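PDB 2HDW: uncharacterized protein PA2218 from Pseudomonas aeruginosa, which is of unknown cellular function but adopts the alpha/beta hydrolase fold and is probably a hydrolase. Local coordinates for residues G102-A107 with I176-W181; M184-V189 with V198-M203; T202-T207 with R316-Y321; V261-Y266 with S343-Y348; L310-E315 with E335-P340. All coordinates share one frame; numbering follows the deposited sequence.

Contact 1: G102-A107 with I176-W181; sequences GGPFGA and IGICGW
The indole of Trp181 turns the edge of its five-membered ring to the backbone of Phe105, whose N and CA lie near the indole plane, with Trp181 CD1 3.5 Å from Phe105 CA. Gly102, Gly103 and Pro104 approach the same indole obliquely, Gly103 CA lying 3.6 Å from Trp181 CG. Phe105 in turn receives Trp181 NE1 at the edge of its phenyl ring, and the two rings meet obliquely, their planes at 33°. Further aromatics enclose the pair: Phe130, edge-to-face, and Phe155 meet Trp181, while Trp284 and Phe292 meet Phe105. A water that accepts from Trp181 NE1 at 3.1 Å also accepts from Gly106 N, which links the indole to the type II turn 104-107 and helps to set its rotation.

Behind the rings, Gly102 bonds to both Ile176 and Ile178 in a parallel bridge, Ile178 N reaching Gly102 O at 2.9 Å. Ile178 O takes the N-H of Trp181 and the CA-H groups of Gly103 and Pro104. Pro104, which follows a cis peptide, presses its CB tightly on Cys179 CB at 3.4 Å.

Cys179 has a positive phi (53°) in the sharp turn between strand 173-178 and helix 180-191. A second water lies 2.9 Å from Cys179 SG and 3.3 Å from Phe105 N, and accepts weakly from Gly180 N. The strand, tight turn and helix match the nucleophile elbow of alpha/beta hydrolases, which would put Cys179 at the nucleophile position, and the water probably marks the oxyanion hole.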
# COMPACT_ATOMS: atom_id res chain seq x y z
N GLY A 102 4.27 -1.79 0.03
CA GLY A 102 3.35 -0.92 -0.68
C GLY A 102 2.32 -0.33 0.28
O GLY A 102 2.04 -0.91 1.34
N GLY A 103 1.77 0.82 -0.08
CA GLY A 103 0.78 1.48 0.75
C GLY A 103 1.31 2.75 1.37
O GLY A 103 2.52 2.97 1.37
N PRO A 104 0.44 3.63 1.90
CA PRO A 104 -1.02 3.50 1.93
C PRO A 104 -1.66 3.64 0.55
O PRO A 104 -0.99 4.01 -0.41
CB PRO A 104 -1.45 4.64 2.85
CG PRO A 104 -0.28 4.80 3.77
CD PRO A 104 0.89 4.68 2.82
N PHE A 105 -2.95 3.33 0.47
CA PHE A 105 -3.69 3.45 -0.78
C PHE A 105 -3.88 4.95 -1.05
O PHE A 105 -4.56 5.63 -0.29
CB PHE A 105 -5.06 2.77 -0.64
CG PHE A 105 -5.90 2.81 -1.88
CD1 PHE A 105 -5.63 1.96 -2.95
CD2 PHE A 105 -6.97 3.70 -1.98
CE1 PHE A 105 -6.41 1.99 -4.10
CE2 PHE A 105 -7.76 3.74 -3.13
CZ PHE A 105 -7.48 2.88 -4.19
N GLY A 106 -3.28 5.45 -2.12
CA GLY A 106 -3.40 6.87 -2.42
C GLY A 106 -2.18 7.63 -1.94
O GLY A 106 -2.15 8.86 -1.94
N ALA A 107 -1.17 6.88 -1.51
CA ALA A 107 0.08 7.47 -1.03
C ALA A 107 1.18 7.07 -2.00
O ALA A 107 1.01 6.15 -2.80
CB ALA A 107 0.39 6.96 0.37
N ILE A 176 5.07 -6.36 2.78
CA ILE A 176 4.39 -5.62 3.83
C ILE A 176 3.34 -4.73 3.16
O ILE A 176 3.67 -3.95 2.26
CB ILE A 176 5.35 -4.72 4.65
CG1 ILE A 176 6.36 -5.58 5.42
CG2 ILE A 176 4.54 -3.89 5.65
CD1 ILE A 176 7.46 -4.76 6.10
N GLY A 177 2.09 -4.86 3.59
CA GLY A 177 1.02 -4.05 3.03
C GLY A 177 0.53 -3.07 4.08
O GLY A 177 0.05 -3.48 5.14
N ILE A 178 0.64 -1.78 3.78
CA ILE A 178 0.24 -0.73 4.71
C ILE A 178 -1.11 -0.11 4.32
O ILE A 178 -1.37 0.13 3.14
CB ILE A 178 1.27 0.43 4.74
CG1 ILE A 178 2.69 -0.12 4.93
CG2 ILE A 178 0.93 1.40 5.86
CD1 ILE A 178 3.78 0.90 4.67
N CYS A 179 -1.94 0.14 5.31
CA CYS A 179 -3.23 0.78 5.07
C CYS A 179 -4.01 0.02 3.99
O CYS A 179 -4.17 -1.20 4.07
CB CYS A 179 -2.98 2.23 4.65
SG CYS A 179 -4.40 3.36 4.72
N GLY A 180 -4.48 0.74 2.98
CA GLY A 180 -5.23 0.12 1.90
C GLY A 180 -4.50 -1.00 1.18
O GLY A 180 -5.12 -1.91 0.64
N TRP A 181 -3.17 -0.94 1.16
CA TRP A 181 -2.43 -1.99 0.48
C TRP A 181 -2.22 -3.22 1.34
O TRP A 181 -1.63 -4.22 0.90
CB TRP A 181 -1.10 -1.44 -0.04
CG TRP A 181 -1.31 -0.69 -1.31
CD1 TRP A 181 -1.89 0.55 -1.46
CD2 TRP A 181 -1.05 -1.16 -2.63
NE1 TRP A 181 -2.01 0.86 -2.80
CE2 TRP A 181 -1.51 -0.17 -3.54
CE3 TRP A 181 -0.48 -2.34 -3.15
CZ2 TRP A 181 -1.41 -0.32 -4.92
CZ3 TRP A 181 -0.39 -2.49 -4.53
CH2 TRP A 181 -0.85 -1.48 -5.40
O HOH W 1 -5.70 3.91 2.19
O HOH W 2 -2.50 3.68 -4.10

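Contact 2: M184-V189 with V198-M203; sequences MALNAV and VVTSTM
Leu186 overlaps Thr200 with its branched end: the methyl CG2 of Thr200 sits in the fork of the leucine, 3.7 Å from Leu186 CG and about equally far from the two methyls beyond it. The contact lies within a beta-alpha-beta crossover, in which strand 173-178 leads through helix 180-191 to the neighbouring parallel strand 197-201. The helix packs back across the sheet nearly antiparallel to the returning strand, its axis 8.6 Å away at 163°, and no hydrogen bond joins the two segments. The touching residues are all buried and meet through carbon and sulfur atoms.

Val198 and Thr200 both turn toward the helix, whereas Val199 between them points to the opposite face, where helix 356-366 lies. With OG1 between the backbone N and the carbonyl carbon (chi1 58°), Thr200 turns CG2 toward Leu186. One helical turn before Val189, Ala185 touches Val198 CG2 with its CB at 4.1 Å. Val189 reaches the same valine from farther along the helix, its CG2 lying 3.8 Å from Val198 CB. At the other end, past the strand, the bent chain of Met203 crosses Leu186 at about a right angle and sets its SD 3.8 Å from Leu186 CD1.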
# COMPACT_ATOMS: atom_id res chain seq x y z
N MET A 184 -4.44 -5.45 -0.37
CA MET A 184 -3.84 -5.86 -1.64
C MET A 184 -2.70 -6.86 -1.42
O MET A 184 -2.49 -7.77 -2.22
CB MET A 184 -3.33 -4.65 -2.42
CG MET A 184 -4.15 -4.27 -3.69
SD MET A 184 -5.80 -3.55 -3.40
CE MET A 184 -5.34 -1.84 -3.00
N ALA A 185 -1.95 -6.68 -0.33
CA ALA A 185 -0.84 -7.58 -0.03
C ALA A 185 -1.35 -8.99 0.24
O ALA A 185 -0.83 -9.96 -0.30
CB ALA A 185 -0.04 -7.07 1.18
N LEU A 186 -2.38 -9.11 1.06
CA LEU A 186 -2.96 -10.42 1.37
C LEU A 186 -3.53 -11.03 0.10
O LEU A 186 -3.42 -12.24 -0.12
CB LEU A 186 -4.06 -10.29 2.42
CG LEU A 186 -3.59 -9.82 3.80
CD1 LEU A 186 -4.79 -9.47 4.68
CD2 LEU A 186 -2.75 -10.92 4.44
N ASN A 187 -4.12 -10.19 -0.74
CA ASN A 187 -4.72 -10.65 -1.99
C ASN A 187 -3.64 -11.21 -2.92
O ASN A 187 -3.84 -12.25 -3.55
CB ASN A 187 -5.43 -9.49 -2.70
CG ASN A 187 -6.48 -9.96 -3.69
OD1 ASN A 187 -6.53 -9.50 -4.84
ND2 ASN A 187 -7.35 -10.86 -3.24
N ALA A 188 -2.51 -10.51 -3.00
CA ALA A 188 -1.40 -10.93 -3.85
C ALA A 188 -0.75 -12.23 -3.38
O ALA A 188 -0.49 -13.13 -4.18
CB ALA A 188 -0.35 -9.83 -3.91
N VAL A 189 -0.49 -12.33 -2.08
CA VAL A 189 0.15 -13.51 -1.51
C VAL A 189 -0.65 -14.81 -1.68
O VAL A 189 -0.08 -15.89 -1.82
CB VAL A 189 0.46 -13.31 -0.01
CG1 VAL A 189 1.13 -14.55 0.57
CG2 VAL A 189 1.37 -12.09 0.17
N VAL A 198 3.81 -12.66 4.94
CA VAL A 198 3.18 -11.36 4.74
C VAL A 198 2.75 -10.69 6.05
O VAL A 198 2.21 -11.34 6.95
CB VAL A 198 1.92 -11.48 3.83
CG1 VAL A 198 0.90 -12.43 4.47
CG2 VAL A 198 1.30 -10.11 3.60
N VAL A 199 3.02 -9.39 6.13
CA VAL A 199 2.66 -8.56 7.27
C VAL A 199 1.78 -7.43 6.74
O VAL A 199 2.04 -6.92 5.66
CB VAL A 199 3.90 -7.89 7.91
CG1 VAL A 199 3.46 -6.73 8.82
CG2 VAL A 199 4.68 -8.91 8.71
N THR A 200 0.74 -7.07 7.49
CA THR A 200 -0.10 -5.95 7.09
C THR A 200 -0.04 -4.96 8.25
O THR A 200 0.04 -5.37 9.41
CB THR A 200 -1.58 -6.36 6.86
OG1 THR A 200 -2.12 -6.94 8.05
CG2 THR A 200 -1.69 -7.34 5.70
N SER A 201 -0.07 -3.67 7.94
CA SER A 201 -0.02 -2.66 8.98
C SER A 201 -1.22 -1.72 8.87
O SER A 201 -1.44 -1.12 7.82
CB SER A 201 1.28 -1.86 8.89
OG SER A 201 1.45 -1.02 10.02
N THR A 202 -2.00 -1.63 9.94
CA THR A 202 -3.19 -0.76 9.99
C THR A 202 -3.93 -0.79 8.64
O THR A 202 -4.24 0.24 8.04
CB THR A 202 -2.77 0.70 10.40
OG1 THR A 202 -3.94 1.45 10.73
CG2 THR A 202 -2.01 1.40 9.26
N MET A 203 -4.25 -2.01 8.21
CA MET A 203 -4.90 -2.25 6.92
C MET A 203 -6.35 -1.84 6.74
O MET A 203 -7.10 -1.65 7.70
CB MET A 203 -4.79 -3.75 6.54
CG MET A 203 -5.80 -4.68 7.25
SD MET A 203 -5.87 -6.42 6.63
CE MET A 203 -7.00 -6.26 5.24

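Contact 3: T202-T207 with R316-Y321; sequences TMYDMT and RAHSRY
Tyr204 passes alongside Ser319 and ends on the imidazole of His318. Its CB starts against Gly180 CA, at 3.7 Å, and a chi1 of -98°, well off a staggered value, swings the ring past Ser319. Along one side of the ring CD1 and then CE1 run past Ser319 CB, which CE1 approaches to 3.7 Å; this methylene lies oblique to the tyrosine ring. CZ follows, already close to His318 NE2. At the tip, OH meets His318 NE2 at 2.8 Å in an almost straight bond (176°), lying at the edge of the imidazole and near its plane; either group could be the donor. The rings themselves stand rim to rim with their planes at 70°, neither over the face of the other. Tyr204 OH is also hydrogen-bonded to Tyr214 OH and Tyr263 OH, so three partners grip one buried hydroxyl.

Both segments leave the C-terminal ends of parallel strands, 197-201 and 309-314, and run into helices; this is the end of the sheet where alpha/beta hydrolases build their active sites.

The type I turn 317-320 presents His318 and Ser319 together. Ser319 CB sits over the centre of one face of its neighbour's imidazole, 3.9 Å above the plane, and Phe259 stacks on the same ring. Ser319 OG is held by His313 NE2. Beyond Tyr204, Asp205 caps helix 206-212: its OD1 accepts from Thr207 OG1 at 2.8 Å, on the syn side, and weakly from Thr207 N.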
# COMPACT_ATOMS: atom_id res chain seq x y z
N THR A 202 -2.00 -1.63 9.94
CA THR A 202 -3.19 -0.76 9.99
C THR A 202 -3.93 -0.79 8.64
O THR A 202 -4.24 0.24 8.04
CB THR A 202 -2.77 0.70 10.40
OG1 THR A 202 -3.94 1.45 10.73
CG2 THR A 202 -2.01 1.40 9.26
N MET A 203 -4.25 -2.01 8.21
CA MET A 203 -4.90 -2.25 6.92
C MET A 203 -6.35 -1.84 6.74
O MET A 203 -7.10 -1.65 7.70
CB MET A 203 -4.79 -3.75 6.54
CG MET A 203 -5.80 -4.68 7.25
SD MET A 203 -5.87 -6.42 6.63
CE MET A 203 -7.00 -6.26 5.24
N TYR A 204 -6.72 -1.73 5.47
CA TYR A 204 -8.06 -1.43 5.00
C TYR A 204 -8.25 -2.49 3.91
O TYR A 204 -7.27 -2.96 3.33
CB TYR A 204 -8.13 -0.09 4.26
CG TYR A 204 -8.61 1.13 5.01
CD1 TYR A 204 -7.89 1.64 6.09
CD2 TYR A 204 -9.70 1.87 4.54
CE1 TYR A 204 -8.23 2.86 6.68
CE2 TYR A 204 -10.05 3.09 5.12
CZ TYR A 204 -9.31 3.58 6.18
OH TYR A 204 -9.61 4.82 6.72
N ASP A 205 -9.49 -2.87 3.65
CA ASP A 205 -9.79 -3.77 2.54
C ASP A 205 -10.49 -2.72 1.68
O ASP A 205 -11.64 -2.38 1.95
CB ASP A 205 -10.78 -4.87 2.94
CG ASP A 205 -11.35 -5.60 1.73
OD1 ASP A 205 -11.38 -5.00 0.64
OD2 ASP A 205 -11.80 -6.76 1.86
N MET A 206 -9.80 -2.16 0.69
CA MET A 206 -10.41 -1.12 -0.12
C MET A 206 -11.71 -1.47 -0.86
O MET A 206 -12.53 -0.58 -1.11
CB MET A 206 -9.38 -0.53 -1.11
CG MET A 206 -8.20 0.23 -0.47
SD MET A 206 -8.64 1.50 0.79
CE MET A 206 -9.67 2.57 -0.22
N THR A 207 -11.92 -2.75 -1.20
CA THR A 207 -13.16 -3.10 -1.89
C THR A 207 -14.31 -3.05 -0.89
O THR A 207 -15.42 -2.63 -1.22
CB THR A 207 -13.11 -4.52 -2.55
OG1 THR A 207 -12.98 -5.54 -1.55
CG2 THR A 207 -11.94 -4.60 -3.53
N ARG A 316 -6.59 1.86 19.12
CA ARG A 316 -7.57 2.93 18.98
C ARG A 316 -7.90 3.30 17.54
O ARG A 316 -8.63 4.27 17.30
CB ARG A 316 -7.08 4.19 19.70
CG ARG A 316 -6.49 3.93 21.08
CD ARG A 316 -7.50 3.29 22.02
NE ARG A 316 -7.98 4.23 23.04
CZ ARG A 316 -8.65 5.35 22.77
NH1 ARG A 316 -8.92 5.69 21.52
NH2 ARG A 316 -9.07 6.13 23.76
N ALA A 317 -7.37 2.55 16.58
CA ALA A 317 -7.62 2.85 15.17
C ALA A 317 -9.08 2.62 14.77
O ALA A 317 -9.68 1.60 15.11
CB ALA A 317 -6.69 2.03 14.28
N HIS A 318 -9.63 3.58 14.03
CA HIS A 318 -11.01 3.49 13.55
C HIS A 318 -11.12 2.32 12.58
O HIS A 318 -12.20 1.77 12.34
CB HIS A 318 -11.38 4.77 12.80
CG HIS A 318 -10.61 4.95 11.53
ND1 HIS A 318 -9.27 5.31 11.51
CD2 HIS A 318 -10.96 4.77 10.23
CE1 HIS A 318 -8.84 5.33 10.26
NE2 HIS A 318 -9.85 5.01 9.47
N SER A 319 -9.97 1.95 12.02
CA SER A 319 -9.89 0.89 11.03
C SER A 319 -9.50 -0.47 11.58
O SER A 319 -9.33 -1.42 10.82
CB SER A 319 -8.86 1.29 9.98
OG SER A 319 -7.65 1.60 10.65
N ARG A 320 -9.35 -0.58 12.89
CA ARG A 320 -8.94 -1.85 13.47
C ARG A 320 -9.81 -3.02 13.05
O ARG A 320 -9.32 -4.14 12.90
CB ARG A 320 -8.92 -1.77 15.00
CG ARG A 320 -8.32 -3.02 15.65
CD ARG A 320 -8.32 -2.93 17.16
NE ARG A 320 -9.67 -2.91 17.70
CZ ARG A 320 -9.97 -2.79 18.99
NH1 ARG A 320 -9.00 -2.67 19.89
NH2 ARG A 320 -11.24 -2.78 19.38
N TYR A 321 -11.10 -2.77 12.83
CA TYR A 321 -12.00 -3.85 12.45
C TYR A 321 -11.62 -4.54 11.14
O TYR A 321 -11.91 -5.72 10.97
CB TYR A 321 -13.44 -3.35 12.41
CG TYR A 321 -13.81 -2.52 11.20
CD1 TYR A 321 -14.39 -3.12 10.08
CD2 TYR A 321 -13.65 -1.14 11.21
CE1 TYR A 321 -14.81 -2.35 9.00
CE2 TYR A 321 -14.07 -0.36 10.13
CZ TYR A 321 -14.65 -0.98 9.03
OH TYR A 321 -15.08 -0.22 7.97

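Contact 4: V261-Y266 with S343-Y348; sequences VDYHDY and SHVDLY
Tyr348 drives its edge into the face of Tyr266, with the planes at 75° and Tyr348 CD2 standing 3.5 Å from Tyr266 CD2. A second, more inclined pair lies alongside: Tyr263 turns its edge toward the face of His344 in an offset edge-to-face arrangement at 66°, its hydroxyl above the imidazole near the rim. That hydroxyl is hydrogen-bonded to Tyr204 OH. The two pairs are joined where the hydroxyl of Tyr348 comes in at the edge of Tyr263, 3.2 Å from its CE1.

Helix 258-267 belongs to the long insertion between strands 197-201 and 309-314, the position at which alpha/beta hydrolases usually carry their cap. His344, in the loop after the last strand, occupies the place of the catalytic histidine in this fold, consistent with such a role.

Val345 wedges between the helix tyrosines. With CG1 anti to its backbone N (chi1 176°), that methyl lies on Tyr266 CB at 3.8 Å and leaves CG2 for Tyr263 and Asp262 CB. A water donates to Asp262 OD2 at 2.7 Å and accepts from Val345 N, while Asp262 OD1 is hydrogen-bonded to Gln258 NE2. Ser343 and Asp346 form a capping box, Ser343 N reaching Asp346 OD2 at 2.7 Å; Arg353 makes a salt bridge to the same oxygen.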
# COMPACT_ATOMS: atom_id res chain seq x y z
N VAL A 261 -9.18 14.10 10.72
CA VAL A 261 -8.28 15.18 11.11
C VAL A 261 -6.86 14.61 11.14
O VAL A 261 -5.90 15.28 10.75
CB VAL A 261 -8.63 15.70 12.52
CG1 VAL A 261 -7.61 16.76 12.93
CG2 VAL A 261 -10.04 16.28 12.52
N ASP A 262 -6.75 13.37 11.60
CA ASP A 262 -5.45 12.69 11.66
C ASP A 262 -4.87 12.57 10.25
O ASP A 262 -3.69 12.85 10.04
CB ASP A 262 -5.59 11.29 12.25
CG ASP A 262 -5.86 11.30 13.74
OD1 ASP A 262 -5.75 12.38 14.37
OD2 ASP A 262 -6.19 10.23 14.28
N TYR A 263 -5.69 12.14 9.30
CA TYR A 263 -5.23 11.99 7.92
C TYR A 263 -4.72 13.32 7.37
O TYR A 263 -3.69 13.38 6.72
CB TYR A 263 -6.36 11.48 7.02
CG TYR A 263 -6.55 9.98 7.01
CD1 TYR A 263 -5.45 9.12 6.90
CD2 TYR A 263 -7.82 9.42 7.05
CE1 TYR A 263 -5.63 7.74 6.81
CE2 TYR A 263 -8.01 8.03 6.96
CZ TYR A 263 -6.91 7.20 6.84
OH TYR A 263 -7.09 5.84 6.74
N HIS A 264 -5.47 14.39 7.64
CA HIS A 264 -5.06 15.71 7.19
C HIS A 264 -3.72 16.10 7.81
O HIS A 264 -2.83 16.58 7.12
CB HIS A 264 -6.11 16.76 7.59
CG HIS A 264 -5.62 18.17 7.46
ND1 HIS A 264 -4.74 18.74 8.35
CD2 HIS A 264 -5.84 19.11 6.51
CE1 HIS A 264 -4.44 19.96 7.96
NE2 HIS A 264 -5.09 20.21 6.84
N ASP A 265 -3.58 15.88 9.11
CA ASP A 265 -2.34 16.24 9.79
C ASP A 265 -1.13 15.51 9.24
O ASP A 265 -0.00 15.96 9.38
CB ASP A 265 -2.47 15.98 11.29
CG ASP A 265 -3.44 16.93 11.96
OD1 ASP A 265 -3.80 17.95 11.33
OD2 ASP A 265 -3.85 16.66 13.10
N TYR A 266 -1.37 14.37 8.60
CA TYR A 266 -0.26 13.62 8.02
C TYR A 266 -0.03 14.03 6.57
O TYR A 266 1.06 14.46 6.19
CB TYR A 266 -0.54 12.11 8.08
CG TYR A 266 0.54 11.31 7.39
CD1 TYR A 266 1.79 11.11 7.99
CD2 TYR A 266 0.35 10.79 6.11
CE1 TYR A 266 2.81 10.43 7.34
CE2 TYR A 266 1.36 10.12 5.44
CZ TYR A 266 2.59 9.94 6.06
OH TYR A 266 3.60 9.28 5.39
N SER A 343 -3.28 4.90 17.15
CA SER A 343 -4.33 5.30 16.22
C SER A 343 -3.95 4.71 14.87
O SER A 343 -3.00 3.94 14.77
CB SER A 343 -4.38 6.82 16.09
OG SER A 343 -3.23 7.29 15.41
N HIS A 344 -4.69 5.10 13.83
CA HIS A 344 -4.41 4.61 12.48
C HIS A 344 -3.13 5.24 11.95
O HIS A 344 -2.17 4.53 11.60
CB HIS A 344 -5.58 4.93 11.54
CG HIS A 344 -5.38 4.43 10.14
ND1 HIS A 344 -4.59 5.09 9.23
CD2 HIS A 344 -5.81 3.31 9.53
CE1 HIS A 344 -4.55 4.39 8.10
NE2 HIS A 344 -5.28 3.30 8.26
N VAL A 345 -3.10 6.57 11.88
CA VAL A 345 -1.92 7.26 11.37
C VAL A 345 -0.67 7.03 12.22
O VAL A 345 0.44 7.25 11.74
CB VAL A 345 -2.19 8.78 11.23
CG1 VAL A 345 -0.94 9.50 10.78
CG2 VAL A 345 -3.30 9.01 10.19
N ASP A 346 -0.83 6.57 13.45
CA ASP A 346 0.34 6.30 14.29
C ASP A 346 1.26 5.28 13.64
O ASP A 346 2.48 5.37 13.76
CB ASP A 346 -0.07 5.74 15.66
CG ASP A 346 -0.40 6.82 16.66
OD1 ASP A 346 0.02 7.98 16.48
OD2 ASP A 346 -1.09 6.48 17.65
N LEU A 347 0.68 4.30 12.96
CA LEU A 347 1.48 3.26 12.32
C LEU A 347 2.00 3.66 10.94
O LEU A 347 2.49 2.82 10.19
CB LEU A 347 0.69 1.94 12.23
CG LEU A 347 0.82 0.99 13.44
CD1 LEU A 347 0.45 1.73 14.73
CD2 LEU A 347 -0.08 -0.22 13.26
N TYR A 348 1.88 4.94 10.61
CA TYR A 348 2.37 5.46 9.34
C TYR A 348 3.84 5.86 9.51
O TYR A 348 4.70 5.49 8.70
CB TYR A 348 1.58 6.72 8.94
CG TYR A 348 0.34 6.49 8.09
CD1 TYR A 348 -0.30 5.24 8.05
CD2 TYR A 348 -0.21 7.53 7.34
CE1 TYR A 348 -1.46 5.05 7.29
CE2 TYR A 348 -1.37 7.35 6.59
CZ TYR A 348 -1.99 6.10 6.57
OH TYR A 348 -3.14 5.92 5.83
O HOH W 3 -5.48 7.98 12.95

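Contact 5: L310-E315 with E335-P340; sequences LLIHGE and ELLIVP
Leu311 and His313 grip strand 334-339 through both their N-H and C=O groups, and this backbone seam is the tight part of the contact. Leu311 N bonds to Glu335 O and Leu311 O to Leu337 N, each at 2.8 Å; His313 repeats the pattern with Leu337 O and Val339 N. Glu315 N continues the series to Val339 O at 2.8 Å. CA-H groups fill in between, Ile338 CA lying 3.2 Å from His313 O.

On one face Ile312 packs its CG2 on Val339 CG2 at 4.0 Å, and Leu310 CD1 lies against Leu337 CB, with helix 356-366 beyond. The other face carries Leu311 and His313 beside Leu336 and Ile338. There the imidazole of His313 leans away from the neighbouring strand, and its ND1 is hydrogen-bonded to Ser323 OG in helix 320-329.

The loose side follows the outer strand, whose residues are only partly buried. Glu335 extends its chain beside Leu310, its CD 3.8 Å from Leu310 CD1, and forms a salt bridge with Arg358. At the far end Glu315 OE1 skirts Pro340, 3.4 Å from its carbonyl carbon, and is bonded to Gly341 N; Pro340 is exposed.

Strand 334-339 forms one border of the sheet and is joined to 309-314 through helix 320-329: the last beta-alpha-beta unit in the parallel part of the alpha/beta hydrolase sheet.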
# COMPACT_ATOMS: atom_id res chain seq x y z
N LEU A 310 0.93 -11.94 9.63
CA LEU A 310 0.99 -11.15 10.86
C LEU A 310 0.28 -9.84 10.56
O LEU A 310 0.79 -9.01 9.81
CB LEU A 310 2.45 -10.87 11.26
CG LEU A 310 2.63 -9.83 12.38
CD1 LEU A 310 1.90 -10.29 13.64
CD2 LEU A 310 4.11 -9.61 12.67
N LEU A 311 -0.91 -9.66 11.11
CA LEU A 311 -1.65 -8.42 10.89
C LEU A 311 -1.41 -7.54 12.11
O LEU A 311 -1.65 -7.96 13.25
CB LEU A 311 -3.14 -8.71 10.71
CG LEU A 311 -3.47 -9.69 9.57
CD1 LEU A 311 -3.55 -11.10 10.14
CD2 LEU A 311 -4.81 -9.32 8.92
N ILE A 312 -0.92 -6.33 11.88
CA ILE A 312 -0.61 -5.39 12.95
C ILE A 312 -1.60 -4.22 12.92
O ILE A 312 -1.89 -3.70 11.85
CB ILE A 312 0.83 -4.85 12.78
CG1 ILE A 312 1.80 -6.03 12.65
CG2 ILE A 312 1.22 -3.96 13.96
CD1 ILE A 312 3.26 -5.65 12.48
N HIS A 313 -2.10 -3.80 14.08
CA HIS A 313 -3.07 -2.71 14.11
C HIS A 313 -3.14 -1.98 15.45
O HIS A 313 -3.04 -2.59 16.52
CB HIS A 313 -4.47 -3.24 13.75
CG HIS A 313 -5.26 -2.31 12.88
ND1 HIS A 313 -5.67 -2.64 11.61
CD2 HIS A 313 -5.67 -1.03 13.08
CE1 HIS A 313 -6.29 -1.62 11.06
NE2 HIS A 313 -6.31 -0.63 11.93
N GLY A 314 -3.31 -0.66 15.37
CA GLY A 314 -3.41 0.15 16.57
C GLY A 314 -4.73 -0.11 17.28
O GLY A 314 -5.78 -0.24 16.64
N GLU A 315 -4.67 -0.17 18.61
CA GLU A 315 -5.83 -0.42 19.46
C GLU A 315 -6.96 0.60 19.26
O GLU A 315 -8.13 0.23 19.24
CB GLU A 315 -5.39 -0.38 20.93
CG GLU A 315 -6.49 -0.66 21.94
CD GLU A 315 -6.24 0.02 23.29
OE1 GLU A 315 -5.10 0.47 23.53
OE2 GLU A 315 -7.18 0.10 24.11
N GLU A 335 -1.58 -14.28 13.00
CA GLU A 335 -1.52 -13.56 14.26
C GLU A 335 -2.02 -12.14 14.10
O GLU A 335 -1.65 -11.44 13.16
CB GLU A 335 -0.10 -13.50 14.83
CG GLU A 335 -0.07 -12.77 16.18
CD GLU A 335 1.33 -12.47 16.68
OE1 GLU A 335 2.24 -13.30 16.45
OE2 GLU A 335 1.52 -11.42 17.32
N LEU A 336 -2.86 -11.72 15.03
CA LEU A 336 -3.37 -10.36 15.04
C LEU A 336 -2.66 -9.68 16.21
O LEU A 336 -2.88 -10.02 17.37
CB LEU A 336 -4.89 -10.33 15.24
CG LEU A 336 -5.48 -8.95 15.52
CD1 LEU A 336 -4.95 -7.92 14.52
CD2 LEU A 336 -7.01 -9.03 15.47
N LEU A 337 -1.79 -8.73 15.89
CA LEU A 337 -1.03 -8.01 16.90
C LEU A 337 -1.59 -6.61 17.09
O LEU A 337 -1.54 -5.79 16.17
CB LEU A 337 0.44 -7.93 16.47
CG LEU A 337 1.45 -7.23 17.39
CD1 LEU A 337 1.49 -7.91 18.76
CD2 LEU A 337 2.82 -7.29 16.72
N ILE A 338 -2.12 -6.34 18.27
CA ILE A 338 -2.70 -5.03 18.58
C ILE A 338 -1.70 -4.16 19.32
O ILE A 338 -1.12 -4.58 20.32
CB ILE A 338 -3.98 -5.20 19.45
CG1 ILE A 338 -5.02 -6.02 18.69
CG2 ILE A 338 -4.54 -3.83 19.82
CD1 ILE A 338 -5.42 -5.46 17.33
N VAL A 339 -1.48 -2.94 18.82
CA VAL A 339 -0.56 -2.01 19.46
C VAL A 339 -1.37 -1.15 20.42
O VAL A 339 -2.19 -0.33 20.00
CB VAL A 339 0.12 -1.10 18.42
CG1 VAL A 339 1.00 -0.07 19.13
CG2 VAL A 339 0.95 -1.95 17.46
N PRO A 340 -1.14 -1.32 21.73
CA PRO A 340 -1.89 -0.53 22.72
C PRO A 340 -1.88 0.98 22.50
O PRO A 340 -0.84 1.58 22.27
CB PRO A 340 -1.25 -0.93 24.05
CG PRO A 340 0.16 -1.31 23.66
CD PRO A 340 -0.05 -2.08 22.38

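How the contacts relate
From the N terminus, contact 1 closes the first loop, bringing the turn after strand 96-102 onto the elbow at the end of 173-178. Contact 2 follows in series, folding helix 180-191 back on strand 197-201. Contact 3 opens where contact 2 ends, sharing Thr202 and Met203, and spans the insertion to reach the loop after strand 309-314. Contact 4 starts inside that insertion and closes beyond it, so contacts 3 and 4 cross. Contact 5 is nested within contact 4 and also crosses contact 3. Contacts 1, 2 and 5 build parts of one sheet; contacts 3 and 4 bring loops and the inserted helix 258-267 together over the C-terminal ends of the strands, where Cys179 SG lies close to His344 and Tyr348.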